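Local coordinates for TouB protein (Pseudomonas stutzeri, PDB 2INC), which is a small ubiquitin-like component of toluene o-xylene monooxygenase, probably contributing to its monooxygenase activity, at residues 1-10 / 14-26. Residues are numbered along the deposited sequence; the frame is centred on the assembly and turned at random.
Sequences TFPIMSNFER and IQLVPVDTEDTMD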
loop_
_atom_site.group_PDB
_atom_site.type_symbol
_atom_site.label_atom_id
_atom_site.label_comp_id
_atom_site.label_asym_id
_atom_site.label_seq_id
_atom_site.Cartn_x
_atom_site.Cartn_y
_atom_site.Cartn_z
ATOM N N THR C 1 35.523 -29.057 45.603
ATOM C CA THR C 1 34.513 -28.439 44.645
ATOM C C THR C 1 34.613 -29.047 43.261
ATOM O O THR C 1 35.662 -28.996 42.638
ATOM C CB THR C 1 34.567 -26.872 44.590
ATOM O OG1 THR C 1 33.409 -26.351 45.256
ATOM C CG2 THR C 1 34.568 -26.322 43.159
ATOM N N PHE C 2 33.516 -29.636 42.789
ATOM C CA PHE C 2 33.577 -30.515 41.616
ATOM C C PHE C 2 32.238 -30.482 40.905
ATOM O O PHE C 2 31.201 -30.742 41.515
ATOM C CB PHE C 2 33.926 -31.928 42.045
ATOM C CG PHE C 2 34.199 -32.883 40.903
ATOM C CD1 PHE C 2 35.441 -32.912 40.276
ATOM C CD2 PHE C 2 33.228 -33.770 40.473
ATOM C CE1 PHE C 2 35.695 -33.796 39.249
ATOM C CE2 PHE C 2 33.492 -34.671 39.444
ATOM C CZ PHE C 2 34.724 -34.679 38.832
ATOM N N PRO C 3 32.250 -30.119 39.606
ATOM C CA PRO C 3 30.976 -30.008 38.890
ATOM C C PRO C 3 30.492 -31.347 38.414
ATOM O O PRO C 3 31.254 -32.148 37.840
ATOM C CB PRO C 3 31.327 -29.113 37.698
ATOM C CG PRO C 3 32.794 -29.472 37.405
ATOM C CD PRO C 3 33.410 -29.747 38.771
ATOM N N ILE C 4 29.232 -31.616 38.681
ATOM C CA ILE C 4 28.592 -32.718 38.009
ATOM C C ILE C 4 27.288 -32.233 37.369
ATOM O O ILE C 4 26.770 -31.142 37.698
ATOM C CB ILE C 4 28.333 -33.955 38.956
ATOM C CG1 ILE C 4 27.484 -33.563 40.161
ATOM C CG2 ILE C 4 29.675 -34.612 39.403
ATOM C CD1 ILE C 4 26.037 -33.866 40.036
ATOM N N MET C 5 26.758 -33.071 36.485
ATOM C CA MET C 5 25.446 -32.878 35.831
ATOM C C MET C 5 24.433 -33.892 36.380
ATOM O O MET C 5 24.609 -35.118 36.278
ATOM C CB MET C 5 25.544 -33.033 34.274
ATOM C CG MET C 5 26.575 -32.083 33.585
ATOM S SD MET C 5 26.323 -30.353 33.996
ATOM C CE MET C 5 27.439 -29.541 32.839
ATOM N N SER C 6 23.358 -33.367 36.928
ATOM C CA SER C 6 22.371 -34.157 37.639
ATOM C C SER C 6 21.205 -34.423 36.741
ATOM O O SER C 6 20.560 -33.476 36.325
ATOM C CB SER C 6 21.888 -33.315 38.830
ATOM O OG SER C 6 20.719 -33.882 39.407
ATOM N N ASN C 7 20.944 -35.698 36.453
ATOM C CA ASN C 7 19.787 -36.166 35.729
ATOM C C ASN C 7 18.857 -36.834 36.786
ATOM O O ASN C 7 18.983 -38.028 37.098
ATOM C CB ASN C 7 20.233 -37.218 34.687
ATOM C CG ASN C 7 19.125 -37.618 33.735
ATOM O OD1 ASN C 7 18.147 -36.887 33.548
ATOM N ND2 ASN C 7 19.277 -38.773 33.108
ATOM N N PHE C 8 17.946 -36.044 37.341
ATOM C CA PHE C 8 17.166 -36.461 38.492
ATOM C C PHE C 8 15.931 -37.248 38.055
ATOM O O PHE C 8 15.251 -36.852 37.080
ATOM C CB PHE C 8 16.782 -35.243 39.323
ATOM C CG PHE C 8 16.472 -35.587 40.756
ATOM C CD1 PHE C 8 17.454 -35.449 41.742
ATOM C CD2 PHE C 8 15.219 -36.072 41.119
ATOM C CE1 PHE C 8 17.184 -35.770 43.086
ATOM C CE2 PHE C 8 14.953 -36.412 42.460
ATOM C CZ PHE C 8 15.943 -36.269 43.425
ATOM N N GLU C 9 15.637 -38.371 38.737
ATOM C CA GLU C 9 14.566 -39.241 38.255
ATOM C C GLU C 9 13.267 -38.475 38.249
ATOM O O GLU C 9 12.982 -37.706 39.190
ATOM C CB GLU C 9 14.421 -40.508 39.098
ATOM C CG GLU C 9 13.284 -41.401 38.645
ATOM C CD GLU C 9 13.296 -42.768 39.354
ATOM O OE1 GLU C 9 14.132 -42.991 40.263
ATOM O OE2 GLU C 9 12.453 -43.610 38.995
ATOM N N ARG C 10 12.531 -38.636 37.146
ATOM C CA ARG C 10 11.223 -37.976 36.932
ATOM C C ARG C 10 11.250 -36.470 36.631
ATOM O O ARG C 10 10.195 -35.891 36.336
ATOM C CB ARG C 10 10.291 -38.242 38.120
ATOM C CG ARG C 10 10.071 -39.723 38.363
ATOM C CD ARG C 10 9.239 -39.888 39.601
ATOM N NE ARG C 10 7.886 -39.467 39.283
ATOM C CZ ARG C 10 6.968 -40.268 38.753
ATOM N NH1 ARG C 10 7.252 -41.563 38.531
ATOM N NH2 ARG C 10 5.769 -39.772 38.460
ATOM N N ILE C 14 18.501 -32.086 32.625
ATOM C CA ILE C 14 19.791 -32.296 33.298
ATOM C C ILE C 14 20.310 -30.924 33.751
ATOM O O ILE C 14 20.099 -29.889 33.066
ATOM C CB ILE C 14 20.782 -33.051 32.384
ATOM C CG1 ILE C 14 20.080 -34.307 31.776
ATOM C CG2 ILE C 14 22.035 -33.394 33.132
ATOM C CD1 ILE C 14 21.006 -35.289 31.005
ATOM N N GLN C 15 20.889 -30.885 34.953
ATOM C CA GLN C 15 21.255 -29.607 35.538
ATOM C C GLN C 15 22.657 -29.661 36.076
ATOM O O GLN C 15 23.140 -30.750 36.473
ATOM C CB GLN C 15 20.326 -29.252 36.684
ATOM C CG GLN C 15 18.896 -29.132 36.284
ATOM C CD GLN C 15 18.036 -28.923 37.465
ATOM O OE1 GLN C 15 17.662 -29.900 38.154
ATOM N NE2 GLN C 15 17.718 -27.639 37.758
ATOM N N LEU C 16 23.304 -28.492 36.115
ATOM C CA LEU C 16 24.636 -28.407 36.706
ATOM C C LEU C 16 24.493 -28.301 38.245
ATOM O O LEU C 16 23.772 -27.441 38.739
ATOM C CB LEU C 16 25.394 -27.203 36.150
ATOM C CG LEU C 16 26.715 -26.799 36.858
ATOM C CD1 LEU C 16 27.844 -27.847 36.653
ATOM C CD2 LEU C 16 27.165 -25.442 36.386
ATOM N N VAL C 17 25.189 -29.161 38.975
ATOM C CA VAL C 17 25.132 -29.177 40.445
ATOM C C VAL C 17 26.583 -29.324 40.931
ATOM O O VAL C 17 27.219 -30.358 40.683
ATOM C CB VAL C 17 24.274 -30.348 40.966
ATOM C CG1 VAL C 17 24.284 -30.401 42.480
ATOM C CG2 VAL C 17 22.844 -30.216 40.494
ATOM N N PRO C 18 27.130 -28.266 41.538
ATOM C CA PRO C 18 28.447 -28.402 42.153
ATOM C C PRO C 18 28.352 -29.283 43.398
ATOM O O PRO C 18 27.404 -29.173 44.191
ATOM C CB PRO C 18 28.825 -26.963 42.531
ATOM C CG PRO C 18 27.563 -26.211 42.596
ATOM C CD PRO C 18 26.566 -26.914 41.695
ATOM N N VAL C 19 29.273 -30.215 43.520
ATOM C CA VAL C 19 29.324 -31.051 44.709
ATOM C C VAL C 19 30.733 -30.869 45.265
ATOM O O VAL C 19 31.524 -30.138 44.684
ATOM C CB VAL C 19 29.027 -32.551 44.403
ATOM C CG1 VAL C 19 27.608 -32.740 43.905
ATOM C CG2 VAL C 19 30.013 -33.134 43.425
ATOM N N ASP C 20 31.042 -31.521 46.380
ATOM C CA ASP C 20 32.399 -31.501 46.933
ATOM C C ASP C 20 33.072 -32.853 46.749
ATOM O O ASP C 20 32.399 -33.871 46.825
ATOM C CB ASP C 20 32.322 -31.210 48.418
ATOM C CG ASP C 20 33.667 -30.852 48.992
ATOM O OD1 ASP C 20 34.052 -29.654 48.904
ATOM O OD2 ASP C 20 34.322 -31.782 49.522
ATOM N N THR C 21 34.384 -32.878 46.520
ATOM C CA THR C 21 35.118 -34.153 46.366
ATOM C C THR C 21 35.026 -35.053 47.629
ATOM O O THR C 21 35.162 -36.281 47.559
ATOM C CB THR C 21 36.610 -33.900 45.977
ATOM O OG1 THR C 21 37.200 -32.945 46.877
ATOM C CG2 THR C 21 36.717 -33.329 44.562
ATOM N N GLU C 22 34.722 -34.428 48.762
ATOM C CA GLU C 22 34.504 -35.140 50.025
ATOM C C GLU C 22 33.058 -35.641 50.271
ATOM O O GLU C 22 32.806 -36.381 51.228
ATOM C CB GLU C 22 34.979 -34.244 51.178
ATOM C CG GLU C 22 36.449 -33.824 51.059
ATOM C CD GLU C 22 37.366 -35.018 50.766
ATOM O OE1 GLU C 22 38.157 -34.961 49.775
ATOM O OE2 GLU C 22 37.269 -36.023 51.511
ATOM N N ASP C 23 32.104 -35.232 49.441
ATOM C CA ASP C 23 30.743 -35.688 49.610
ATOM C C ASP C 23 30.644 -37.175 49.414
ATOM O O ASP C 23 31.333 -37.766 48.582
ATOM C CB ASP C 23 29.776 -34.986 48.633
ATOM C CG ASP C 23 29.589 -33.519 48.957
ATOM O OD1 ASP C 23 29.882 -33.131 50.110
ATOM O OD2 ASP C 23 29.158 -32.735 48.064
ATOM N N THR C 24 29.800 -37.781 50.237
ATOM C CA THR C 24 29.299 -39.119 50.016
ATOM C C THR C 24 28.230 -39.099 48.895
ATOM O O THR C 24 27.615 -38.059 48.653
ATOM C CB THR C 24 28.603 -39.524 51.311
ATOM O OG1 THR C 24 29.603 -39.656 52.345
ATOM C CG2 THR C 24 27.955 -40.814 51.154
ATOM N N MET C 25 27.929 -40.247 48.279
ATOM C CA MET C 25 26.803 -40.276 47.344
ATOM C C MET C 25 25.492 -39.751 47.945
ATOM O O MET C 25 24.755 -39.008 47.271
ATOM C CB MET C 25 26.634 -41.646 46.701
ATOM C CG MET C 25 27.896 -42.022 45.891
ATOM S SD MET C 25 28.282 -40.825 44.550
ATOM C CE MET C 25 30.082 -40.863 44.554
ATOM N N ASP C 26 25.228 -40.092 49.210
ATOM C CA ASP C 26 24.070 -39.581 49.913
ATOM C C ASP C 26 24.050 -38.050 49.914
ATOM O O ASP C 26 22.980 -37.430 49.734
ATOM C CB ASP C 26 24.066 -40.086 51.386
ATOM C CG ASP C 26 23.470 -41.482 51.535
ATOM O OD1 ASP C 26 22.874 -41.993 50.573
ATOM O OD2 ASP C 26 23.569 -42.079 52.636
#
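Ile4 lies alongside Val17 and crosses Val19 on one face of the antiparallel hairpin formed by strands 2-8 and 14-19. The Ile4 and Val17 side chains point the same way, whereas Ile4 meets Val19 at about a right angle, its CG1 3.8 Å from CG1 of Val19. With CG1 between its own N and carbonyl carbon (chi1 58°), Ile4 brings that branch to 3.3 Å from Val17 O. The CG2 branch of Val17 instead turns to Ser6, 3.6 Å from its CB. At the open end of the same face, CG2 of Val19 sits near the plane of the Phe2 ring, at its edge.

On the opposite face, the Met5 chain, bent at chi2 (-54°), slants past Leu16, Met5 SD lying 3.9 Å from Leu16 CB. CD1 of Leu16 extends to Pro3 CB. Ile14 splits its branches: CG2 touches Met5 CB at 3.7 Å, and CG1 slants across the amide of Asn7. Cut back to alanine, Ile14 would lose both branches, and Met5 CB and the Asn7 amide would probably be left without their apolar neighbour.

Paired backbone bonds at Phe2-Val19, Ile4-Val17 and Ser6-Gln15 fix the register; the shortest of the six runs from Ser6 N to Gln15 O at 2.7 Å. Beyond Val19 the chain makes a type I turn, with an Asx turn from Asp20 OD2 to Glu22 N.

This is the N-terminal hairpin of the ubiquitin-like fold. Ile4 and Ser6 face Cys32 of helix 25-33, strand 2-8 pairs in parallel with strand 76-82, where Asn7 ND2 binds Asp78, and strand 14-19 bonds through Ile14 and Leu16 to the chain of another protein.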